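Local coordinates for protein C-domain type II peptide synthetase (Streptomyces globisporus, PDB 4ZNM) that belongs to the condensation-domain family, as a type II peptide synthetase component, at residues K213-W216 with R217-Q221; L345-S348 with R349-E353; L141-F144 with D145-D148. All coordinates share one frame; numbering follows the deposited sequence.

Along the chain contact 3 comes first, then contact 1, then contact 2. Contacts 1 and 2 are neighbours, their centres about 11 Å apart. Contact 1 ends helix 207-219 and contact 2 builds the short helix 347-350. The two contacts meet through a salt bridge between Arg217 and Glu353 and through Trp216, which packs against Leu345 and against Leu350 of helix 347-350. Both also touch strand 312-319. Contact 3 stands apart on the opposite side of the chain's centre, about 54 Å from contact 1 and 47 Å from contact 2, centre to centre. It turns the corner between strands 137-143 and 148-156 of the six-stranded sheet. The contacts therefore mark two distant parts of one condensation domain.

Contact 1: residues K213-W216 with R217-Q221; sequences KEFW and RKRLQ
The backbone carbonyls of Lys213, Glu214, Phe215 and Trp216 each accept an i to i+4 hydrogen bond from the N-H of Arg217, Lys218, Arg219 and Leu220, the regular ladder of an alpha helix. Along one flank, Phe215 and Arg219 run side by side and point the same way. Arg219 CB sits over one face of the Phe215 ring, 4.2 Å from its centroid and 21° off the ring normal, in a CH-pi contact. Arg219 CG follows at 3.8 Å from Phe215 CZ. The guanidinium then stands at 79° to the ring, so it is not stacked on it. It reaches on to Glu339 in a salt bridge and to the carbonyl oxygen of Arg317. Here helix 207-219 closes, and Leu220 is the first residue to leave the helical conformation. The buried side belongs to Trp216 and Leu220. Leu220 CD1 meets Trp216 CE3 at 3.6 Å, next to Leu314 and Pro315 of strand 312-319. Trp216 is also pinned by its NE1, which bonds to the carbonyl oxygen of His343. Phe215 CE2 lies over the centre of the indole, 3.7 Å above its plane. Polar residues line the outer side. Lys218 NZ forms a salt bridge with Glu214 OE2 at 3.2 Å, on the anti side of the carboxylate. Both chains are extended beyond CG, which lets their ends meet. Arg217 bends at chi3 (-132°) and folds back along the helix, with one guanidinium face over Lys213 O. Its NH1 comes to 3.6 Å from Glu214 CG, while its NE is taken by Glu353. Lys213 instead leads its amine away from that guanidinium, and its side chain touches Leu345.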
ATOM      1  N   LYS A 213      15.981 -15.682  12.834  1.00 33.65           N
ATOM      2  CA  LYS A 213      15.091 -16.848  12.758  1.00 36.13           C
ATOM      3  C   LYS A 213      14.865 -17.409  14.149  1.00 34.00           C
ATOM      4  O   LYS A 213      13.744 -17.774  14.485  1.00 35.66           O
ATOM      5  CB  LYS A 213      15.660 -17.943  11.830  1.00 37.35           C
ATOM      6  CG  LYS A 213      15.397 -17.639  10.368  1.00 41.03           C
ATOM      7  CD  LYS A 213      16.028 -18.608   9.395  1.00 54.13           C
ATOM      8  CE  LYS A 213      15.631 -18.218   7.978  1.00 71.10           C
ATOM      9  NZ  LYS A 213      15.823 -19.295   6.996  1.00 81.48           N
ATOM     10  N   GLU A 214      15.919 -17.454  14.952  1.00 35.21           N
ATOM     11  CA  GLU A 214      15.789 -17.989  16.312  1.00 35.94           C
ATOM     12  C   GLU A 214      14.952 -17.027  17.140  1.00 39.67           C
ATOM     13  O   GLU A 214      14.140 -17.464  17.933  1.00 35.20           O
ATOM     14  CB  GLU A 214      17.146 -18.214  16.980  1.00 46.21           C
ATOM     15  CG  GLU A 214      17.095 -19.281  18.094  1.00 78.16           C
ATOM     16  CD  GLU A 214      18.421 -19.443  18.837  1.00104.11           C
ATOM     17  OE1 GLU A 214      19.484 -19.488  18.177  1.00107.26           O
ATOM     18  OE2 GLU A 214      18.398 -19.536  20.086  1.00117.88           O
ATOM     19  N   PHE A 215      15.123 -15.723  16.939  1.00 41.19           N
ATOM     20  CA  PHE A 215      14.258 -14.749  17.609  1.00 34.04           C
ATOM     21  C   PHE A 215      12.776 -14.973  17.284  1.00 32.86           C
ATOM     22  O   PHE A 215      11.933 -14.971  18.171  1.00 32.67           O
ATOM     23  CB  PHE A 215      14.643 -13.310  17.231  1.00 36.99           C
ATOM     24  CG  PHE A 215      13.579 -12.304  17.571  1.00 33.83           C
ATOM     25  CD1 PHE A 215      13.526 -11.751  18.825  1.00 35.10           C
ATOM     26  CD2 PHE A 215      12.623 -11.939  16.649  1.00 34.12           C
ATOM     27  CE1 PHE A 215      12.544 -10.862  19.152  1.00 35.83           C
ATOM     28  CE2 PHE A 215      11.622 -11.051  16.983  1.00 34.25           C
ATOM     29  CZ  PHE A 215      11.600 -10.500  18.233  1.00 34.18           C
ATOM     30  N   TRP A 216      12.452 -15.175  16.011  1.00 32.39           N
ATOM     31  CA  TRP A 216      11.058 -15.287  15.595  1.00 30.97           C
ATOM     32  C   TRP A 216      10.394 -16.590  16.035  1.00 31.20           C
ATOM     33  O   TRP A 216       9.225 -16.584  16.421  1.00 30.57           O
ATOM     34  CB  TRP A 216      10.956 -15.137  14.084  1.00 30.20           C
ATOM     35  CG  TRP A 216      11.123 -13.717  13.628  1.00 29.62           C
ATOM     36  CD1 TRP A 216      12.184 -13.177  12.952  1.00 33.29           C
ATOM     37  CD2 TRP A 216      10.198 -12.648  13.844  1.00 28.70           C
ATOM     38  NE1 TRP A 216      11.952 -11.838  12.702  1.00 29.18           N
ATOM     39  CE2 TRP A 216      10.741 -11.491  13.245  1.00 29.06           C
ATOM     40  CE3 TRP A 216       8.951 -12.562  14.459  1.00 28.09           C
ATOM     41  CZ2 TRP A 216      10.083 -10.259  13.272  1.00 27.80           C
ATOM     42  CZ3 TRP A 216       8.292 -11.348  14.458  1.00 27.26           C
ATOM     43  CH2 TRP A 216       8.861 -10.213  13.883  1.00 27.03           C
ATOM     44  N   ARG A 217      11.132 -17.700  15.960  1.00 32.12           N
ATOM     45  CA  ARG A 217      10.644 -18.985  16.449  1.00 36.37           C
ATOM     46  C   ARG A 217      10.186 -18.816  17.897  1.00 32.82           C
ATOM     47  O   ARG A 217       9.095 -19.260  18.279  1.00 34.44           O
ATOM     48  CB  ARG A 217      11.732 -20.071  16.386  1.00 39.18           C
ATOM     49  CG  ARG A 217      11.933 -20.707  15.018  1.00 44.40           C
ATOM     50  CD  ARG A 217      13.005 -21.827  15.080  1.00 53.76           C
ATOM     51  NE  ARG A 217      13.987 -21.696  13.999  1.00 62.81           N
ATOM     52  CZ  ARG A 217      15.278 -21.390  14.156  1.00 69.81           C
ATOM     53  NH1 ARG A 217      15.808 -21.203  15.366  1.00 70.59           N
ATOM     54  NH2 ARG A 217      16.057 -21.290  13.085  1.00 75.40           N
ATOM     55  N   LYS A 218      11.017 -18.163  18.701  1.00 33.55           N
ATOM     56  CA  LYS A 218      10.664 -17.945  20.111  1.00 33.94           C
ATOM     57  C   LYS A 218       9.528 -16.947  20.240  1.00 33.27           C
ATOM     58  O   LYS A 218       8.558 -17.194  20.935  1.00 32.62           O
ATOM     59  CB  LYS A 218      11.862 -17.446  20.926  1.00 52.07           C
ATOM     60  CG  LYS A 218      13.042 -18.402  20.968  1.00 79.86           C
ATOM     61  CD  LYS A 218      14.256 -17.767  21.649  1.00104.31           C
ATOM     62  CE  LYS A 218      15.404 -18.763  21.773  1.00113.11           C
ATOM     63  NZ  LYS A 218      16.632 -18.160  22.366  1.00109.42           N
ATOM     64  N   ARG A 219       9.662 -15.801  19.579  1.00 32.10           N
ATOM     65  CA  ARG A 219       8.677 -14.739  19.715  1.00 33.21           C
ATOM     66  C   ARG A 219       7.276 -15.144  19.271  1.00 30.12           C
ATOM     67  O   ARG A 219       6.280 -14.722  19.851  1.00 29.73           O
ATOM     68  CB  ARG A 219       9.109 -13.530  18.909  1.00 30.73           C
ATOM     69  CG  ARG A 219       8.345 -12.277  19.266  1.00 38.01           C
ATOM     70  CD  ARG A 219       8.637 -11.803  20.708  1.00 41.29           C
ATOM     71  NE  ARG A 219       8.128 -10.461  20.803  1.00 44.63           N
ATOM     72  CZ  ARG A 219       6.846 -10.155  20.974  1.00 45.05           C
ATOM     73  NH1 ARG A 219       5.942 -11.111  21.148  1.00 48.73           N
ATOM     74  NH2 ARG A 219       6.475  -8.880  20.986  1.00 39.83           N
ATOM     75  N   LEU A 220       7.194 -15.934  18.212  1.00 29.84           N
ATOM     76  CA  LEU A 220       5.911 -16.322  17.660  1.00 28.93           C
ATOM     77  C   LEU A 220       5.496 -17.747  18.017  1.00 29.38           C
ATOM     78  O   LEU A 220       4.588 -18.315  17.408  1.00 29.23           O
ATOM     79  CB  LEU A 220       5.958 -16.169  16.155  1.00 29.18           C
ATOM     80  CG  LEU A 220       6.086 -14.732  15.692  1.00 27.57           C
ATOM     81  CD1 LEU A 220       6.100 -14.678  14.179  1.00 26.92           C
ATOM     82  CD2 LEU A 220       4.990 -13.830  16.270  1.00 26.86           C
ATOM     83  N   GLN A 221       6.145 -18.306  19.027  1.00 35.67           N
ATOM     84  CA  GLN A 221       5.757 -19.604  19.549  1.00 38.89           C
ATOM     85  C   GLN A 221       4.274 -19.630  19.911  1.00 30.35           C
ATOM     86  O   GLN A 221       3.843 -18.929  20.831  1.00 31.11           O
ATOM     87  CB  GLN A 221       6.588 -19.941  20.776  1.00 45.56           C
ATOM     88  CG  GLN A 221       6.240 -21.248  21.440  1.00 61.40           C
ATOM     89  CD  GLN A 221       7.004 -22.386  20.846  1.00 84.36           C
ATOM     90  OE1 GLN A 221       6.768 -22.772  19.704  1.00 83.40           O
ATOM     91  NE2 GLN A 221       7.951 -22.924  21.608  1.00 99.83           N
TER

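Contact 2: residues L345-S348 with R349-E353; sequences LPFS and RLIPE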
ATOM      1  N   LEU A 345      12.620 -10.081   8.663  1.00 27.45           N
ATOM      2  CA  LEU A 345      12.940 -11.022   7.591  1.00 27.13           C
ATOM      3  C   LEU A 345      11.903 -11.025   6.475  1.00 26.82           C
ATOM      4  O   LEU A 345      10.711 -10.817   6.734  1.00 26.27           O
ATOM      5  CB  LEU A 345      13.038 -12.441   8.158  1.00 27.53           C
ATOM      6  CG  LEU A 345      14.163 -12.756   9.157  1.00 31.19           C
ATOM      7  CD1 LEU A 345      13.980 -14.169   9.655  1.00 31.28           C
ATOM      8  CD2 LEU A 345      15.542 -12.584   8.513  1.00 29.39           C
ATOM      9  N   PRO A 346      12.339 -11.328   5.245  1.00 27.60           N
ATOM     10  CA  PRO A 346      11.340 -11.547   4.193  1.00 27.51           C
ATOM     11  C   PRO A 346      10.374 -12.638   4.618  1.00 32.08           C
ATOM     12  O   PRO A 346      10.815 -13.752   4.957  1.00 29.36           O
ATOM     13  CB  PRO A 346      12.168 -11.986   2.978  1.00 28.69           C
ATOM     14  CG  PRO A 346      13.609 -11.822   3.371  1.00 30.77           C
ATOM     15  CD  PRO A 346      13.678 -11.793   4.842  1.00 28.77           C
ATOM     16  N   PHE A 347       9.078 -12.335   4.581  1.00 26.51           N
ATOM     17  CA  PHE A 347       8.091 -13.225   5.158  1.00 26.26           C
ATOM     18  C   PHE A 347       8.125 -14.637   4.556  1.00 27.23           C
ATOM     19  O   PHE A 347       7.904 -15.604   5.269  1.00 27.42           O
ATOM     20  CB  PHE A 347       6.684 -12.636   5.012  1.00 25.54           C
ATOM     21  CG  PHE A 347       5.636 -13.388   5.791  1.00 25.31           C
ATOM     22  CD1 PHE A 347       4.675 -14.126   5.150  1.00 25.67           C
ATOM     23  CD2 PHE A 347       5.626 -13.360   7.171  1.00 24.94           C
ATOM     24  CE1 PHE A 347       3.698 -14.823   5.869  1.00 26.28           C
ATOM     25  CE2 PHE A 347       4.655 -14.046   7.887  1.00 27.15           C
ATOM     26  CZ  PHE A 347       3.700 -14.779   7.231  1.00 27.31           C
ATOM     27  N   SER A 348       8.392 -14.760   3.256  1.00 30.09           N
ATOM     28  CA  SER A 348       8.391 -16.072   2.609  1.00 35.81           C
ATOM     29  C   SER A 348       9.488 -16.980   3.190  1.00 36.68           C
ATOM     30  O   SER A 348       9.356 -18.205   3.172  1.00 34.53           O
ATOM     31  CB  SER A 348       8.567 -15.930   1.089  1.00 36.02           C
ATOM     32  OG  SER A 348       9.870 -15.460   0.804  1.00 34.34           O
ATOM     33  N   ARG A 349      10.533 -16.376   3.748  1.00 35.52           N
ATOM     34  CA  ARG A 349      11.579 -17.110   4.467  1.00 40.31           C
ATOM     35  C   ARG A 349      11.283 -17.325   5.959  1.00 40.33           C
ATOM     36  O   ARG A 349      11.800 -18.251   6.583  1.00 43.68           O
ATOM     37  CB  ARG A 349      12.923 -16.371   4.334  1.00 40.92           C
ATOM     38  CG  ARG A 349      13.547 -16.458   2.938  1.00 53.42           C
ATOM     39  CD  ARG A 349      13.893 -17.898   2.531  1.00 62.30           C
ATOM     40  NE  ARG A 349      14.293 -17.987   1.124  1.00 66.34           N
ATOM     41  CZ  ARG A 349      15.545 -17.880   0.681  1.00 64.61           C
ATOM     42  NH1 ARG A 349      15.796 -17.974  -0.622  1.00 64.29           N
ATOM     43  NH2 ARG A 349      16.547 -17.669   1.532  1.00 64.96           N
ATOM     44  N   LEU A 350      10.481 -16.447   6.533  1.00 36.28           N
ATOM     45  CA  LEU A 350      10.137 -16.559   7.940  1.00 31.09           C
ATOM     46  C   LEU A 350       9.053 -17.618   8.158  1.00 36.63           C
ATOM     47  O   LEU A 350       9.133 -18.393   9.083  1.00 33.50           O
ATOM     48  CB  LEU A 350       9.665 -15.213   8.478  1.00 30.76           C
ATOM     49  CG  LEU A 350       8.970 -15.208   9.845  1.00 29.60           C
ATOM     50  CD1 LEU A 350       9.875 -15.859  10.869  1.00 40.03           C
ATOM     51  CD2 LEU A 350       8.598 -13.813  10.294  1.00 40.07           C
ATOM     52  N   ILE A 351       8.031 -17.649   7.312  1.00 28.15           N
ATOM     53  CA  ILE A 351       6.836 -18.419   7.625  1.00 30.35           C
ATOM     54  C   ILE A 351       7.113 -19.937   7.761  1.00 30.89           C
ATOM     55  O   ILE A 351       6.493 -20.593   8.585  1.00 34.89           O
ATOM     56  CB  ILE A 351       5.720 -18.141   6.595  1.00 28.63           C
ATOM     57  CG1 ILE A 351       4.471 -18.925   6.948  1.00 36.42           C
ATOM     58  CG2 ILE A 351       6.159 -18.455   5.186  1.00 30.14           C
ATOM     59  CD1 ILE A 351       3.752 -18.388   8.128  1.00 32.83           C
ATOM     60  N   PRO A 352       8.063 -20.492   6.993  1.00 35.38           N
ATOM     61  CA  PRO A 352       8.282 -21.931   7.200  1.00 37.06           C
ATOM     62  C   PRO A 352       8.816 -22.237   8.601  1.00 41.11           C
ATOM     63  O   PRO A 352       8.699 -23.370   9.047  1.00 41.42           O
ATOM     64  CB  PRO A 352       9.324 -22.299   6.125  1.00 37.17           C
ATOM     65  CG  PRO A 352       9.349 -21.140   5.178  1.00 38.83           C
ATOM     66  CD  PRO A 352       9.014 -19.940   6.023  1.00 36.90           C
ATOM     67  N   GLU A 353       9.381 -21.235   9.277  1.00 37.52           N
ATOM     68  CA  GLU A 353       9.881 -21.378  10.644  1.00 35.76           C
ATOM     69  C   GLU A 353       8.755 -21.377  11.667  1.00 38.17           C
ATOM     70  O   GLU A 353       8.905 -21.911  12.753  1.00 34.61           O
ATOM     71  CB  GLU A 353      10.862 -20.249  10.985  1.00 39.45           C
ATOM     72  CG  GLU A 353      12.093 -20.206  10.080  1.00 53.87           C
ATOM     73  CD  GLU A 353      12.990 -21.427  10.235  1.00 63.39           C
ATOM     74  OE1 GLU A 353      13.361 -21.769  11.384  1.00 71.83           O
ATOM     75  OE2 GLU A 353      13.322 -22.050   9.205  1.00 57.94           O
TER
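Phe347 presents one face of its ring to Ile351, whose CB stands 4.2 Å from the ring centroid and 22° off the normal. This is a CH-pi contact one helical turn along. Ile351 CD1 extends it, at 3.7 Å from Phe347 CZ. The ring has swung into place with CG anti to the backbone N (chi1 -170°). Leu350 is a looser neighbour, its CD2 4.3 Å from Phe347 CD2. Phe313 meets the same ring with its plane at about 60°, and Met358 and Pro315 also touch it. Pro346 holds the N-cap position of helix 347-350. Its carbonyl oxygen takes two backbone donors, Arg349 N at 2.9 Å and Leu350 N at 3.1 Å. The first comes from above the carbonyl plane and the second lies in it. Phe347 O receives Ile351 N at 2.9 Å, almost in line with the carbonyl bond. Asn312 serves the start of the helix from outside: its OD1 accepts from Phe347 N and its ND2 donates to Leu345 O. Ser348 OG is hydrogen-bonded to Glu25 of helix 22-28. The contact thus divides its chemistry. The i+3 and i+4 bonds, with Asn312, satisfy backbone polar groups of the short helix, so Phe347, Leu350 and Ile351 can pack in the buried interior by apolar contact.

Contact 3: residues L141-F144 with D145-D148; sequences LGRF and DQKD
Asp148 O is gripped by two successive backbone donors, Phe144 N at 2.9 Å and, weakly, Asp145 N at 3.4 Å. Two neighbouring N-H groups that share one carbonyl fit a beta bulge where the hairpin leaves its strand. The Phe144 ring leans against the Asp148 carboxylate, CD2 to CG 3.9 Å, with the two planes 49° apart. Asp145 closes the turn from within. Its OD1 accepts from Lys147 N at 2.9 Å, which makes an Asx turn, and more weakly from Asp148 N. The torsion chi1 of 61° puts the Asp145 carboxylate between its own N and carbonyl carbon, facing these donors. Arg143 reaches the loop through two waters. One water accepts from Arg143 NE and lies 2.8 Å from Asp145 O. Another accepts from Arg143 NH2 at 3.0 Å and donates to both Gln146 O and Gln146 OE1. Both waters lie in the plane of the guanidinium, at its edge. Gln146 NE2 sits over one face of the group, 4.0 Å above the plane. The chain bend at chi3 (74°) turns the guanidinium toward the loop. Arg143 NH1 forms a salt bridge with Glu60. Asp145 and Asp148 both hold Arg113 by salt bridges, and Asp148 also pairs with Arg53 of strand 47-55. The turn thus links antiparallel strands 137-143 and 148-156. Arg143 bonds through its backbone to Arg103 of edge strand 101-104, and helix 110-125 supplies Arg113.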
ATOM      1  N   LEU A 141      -4.992  11.487 -18.202  1.00 17.18           N
ATOM      2  CA  LEU A 141      -4.963  12.897 -17.847  1.00 19.52           C
ATOM      3  C   LEU A 141      -6.352  13.520 -18.005  1.00 19.15           C
ATOM      4  O   LEU A 141      -6.907  13.545 -19.109  1.00 21.85           O
ATOM      5  CB  LEU A 141      -3.938  13.615 -18.722  1.00 21.37           C
ATOM      6  CG  LEU A 141      -3.796  15.112 -18.417  1.00 25.39           C
ATOM      7  CD1 LEU A 141      -3.095  15.338 -17.089  1.00 22.55           C
ATOM      8  CD2 LEU A 141      -3.057  15.769 -19.545  1.00 23.04           C
ATOM      9  N   GLY A 142      -6.933  13.962 -16.887  1.00 19.04           N
ATOM     10  CA  GLY A 142      -8.189  14.685 -16.927  1.00 21.75           C
ATOM     11  C   GLY A 142      -7.976  16.188 -16.846  1.00 19.84           C
ATOM     12  O   GLY A 142      -7.540  16.689 -15.823  1.00 17.84           O
ATOM     13  N   ARG A 143      -8.277  16.919 -17.910  1.00 18.68           N
ATOM     14  CA  ARG A 143      -7.999  18.372 -17.910  1.00 18.90           C
ATOM     15  C   ARG A 143      -9.249  19.134 -17.638  1.00 19.77           C
ATOM     16  O   ARG A 143     -10.271  18.883 -18.246  1.00 24.99           O
ATOM     17  CB  ARG A 143      -7.405  18.799 -19.231  1.00 18.85           C
ATOM     18  CG  ARG A 143      -6.175  17.985 -19.622  1.00 21.49           C
ATOM     19  CD  ARG A 143      -5.470  18.590 -20.818  1.00 21.02           C
ATOM     20  NE  ARG A 143      -4.762  19.791 -20.442  1.00 28.11           N
ATOM     21  CZ  ARG A 143      -3.997  20.505 -21.262  1.00 28.77           C
ATOM     22  NH1 ARG A 143      -3.820  20.133 -22.528  1.00 24.89           N
ATOM     23  NH2 ARG A 143      -3.412  21.600 -20.815  1.00 26.42           N
ATOM     24  N   PHE A 144      -9.172  20.099 -16.739  1.00 24.03           N
ATOM     25  CA  PHE A 144     -10.270  21.034 -16.554  1.00 23.73           C
ATOM     26  C   PHE A 144     -10.215  22.206 -17.522  1.00 23.23           C
ATOM     27  O   PHE A 144     -11.239  22.630 -18.074  1.00 23.65           O
ATOM     28  CB  PHE A 144     -10.257  21.548 -15.128  1.00 22.89           C
ATOM     29  CG  PHE A 144     -10.364  20.445 -14.107  1.00 23.57           C
ATOM     30  CD1 PHE A 144     -11.560  19.774 -13.910  1.00 25.64           C
ATOM     31  CD2 PHE A 144      -9.271  20.085 -13.346  1.00 28.80           C
ATOM     32  CE1 PHE A 144     -11.656  18.764 -12.955  1.00 27.76           C
ATOM     33  CE2 PHE A 144      -9.372  19.092 -12.397  1.00 32.45           C
ATOM     34  CZ  PHE A 144     -10.564  18.429 -12.209  1.00 30.48           C
ATOM     35  N   ASP A 145      -9.027  22.761 -17.672  1.00 24.30           N
ATOM     36  CA  ASP A 145      -8.810  23.917 -18.545  1.00 24.90           C
ATOM     37  C   ASP A 145      -7.325  23.890 -18.882  1.00 25.26           C
ATOM     38  O   ASP A 145      -6.649  22.879 -18.606  1.00 22.57           O
ATOM     39  CB  ASP A 145      -9.274  25.223 -17.890  1.00 25.11           C
ATOM     40  CG  ASP A 145      -8.532  25.547 -16.597  1.00 31.82           C
ATOM     41  OD1 ASP A 145      -7.332  25.212 -16.508  1.00 30.43           O
ATOM     42  OD2 ASP A 145      -9.138  26.164 -15.679  1.00 37.30           O
ATOM     43  N   GLN A 146      -6.819  24.939 -19.516  1.00 21.78           N
ATOM     44  CA  GLN A 146      -5.476  24.894 -20.101  1.00 24.18           C
ATOM     45  C   GLN A 146      -4.384  24.907 -19.023  1.00 26.96           C
ATOM     46  O   GLN A 146      -3.206  24.695 -19.324  1.00 27.80           O
ATOM     47  CB  GLN A 146      -5.280  26.061 -21.086  1.00 36.22           C
ATOM     48  CG  GLN A 146      -5.998  25.861 -22.422  1.00 33.36           C
ATOM     49  CD  GLN A 146      -5.440  24.670 -23.205  1.00 40.43           C
ATOM     50  OE1 GLN A 146      -4.288  24.670 -23.633  1.00 44.50           O
ATOM     51  NE2 GLN A 146      -6.246  23.639 -23.353  1.00 43.10           N
ATOM     52  N   LYS A 147      -4.758  25.132 -17.771  1.00 20.22           N
ATOM     53  CA  LYS A 147      -3.743  25.210 -16.708  1.00 22.51           C
ATOM     54  C   LYS A 147      -4.071  24.410 -15.441  1.00 23.91           C
ATOM     55  O   LYS A 147      -3.307  24.457 -14.461  1.00 20.02           O
ATOM     56  CB  LYS A 147      -3.504  26.689 -16.325  1.00 29.26           C
ATOM     57  CG  LYS A 147      -4.747  27.414 -15.868  1.00 47.63           C
ATOM     58  CD  LYS A 147      -4.475  28.893 -15.585  1.00 70.99           C
ATOM     59  CE  LYS A 147      -5.748  29.625 -15.192  1.00 83.26           C
ATOM     60  NZ  LYS A 147      -6.763  29.603 -16.279  1.00 83.90           N
ATOM     61  N   ASP A 148      -5.185  23.668 -15.450  1.00 28.75           N
ATOM     62  CA  ASP A 148      -5.520  22.790 -14.318  1.00 23.43           C
ATOM     63  C   ASP A 148      -5.933  21.384 -14.779  1.00 21.53           C
ATOM     64  O   ASP A 148      -6.719  21.253 -15.703  1.00 23.67           O
ATOM     65  CB  ASP A 148      -6.622  23.466 -13.519  1.00 24.48           C
ATOM     66  CG  ASP A 148      -6.858  22.842 -12.154  1.00 30.67           C
ATOM     67  OD1 ASP A 148      -6.039  22.019 -11.673  1.00 28.38           O
ATOM     68  OD2 ASP A 148      -7.887  23.217 -11.551  1.00 32.25           O
TER
HETATM   69  O   HOH W   1      -4.361  21.372 -17.947  1.00 19.91           O
HETATM   70  O   HOH W   2      -1.899  23.980 -21.723  1.00 32.66           O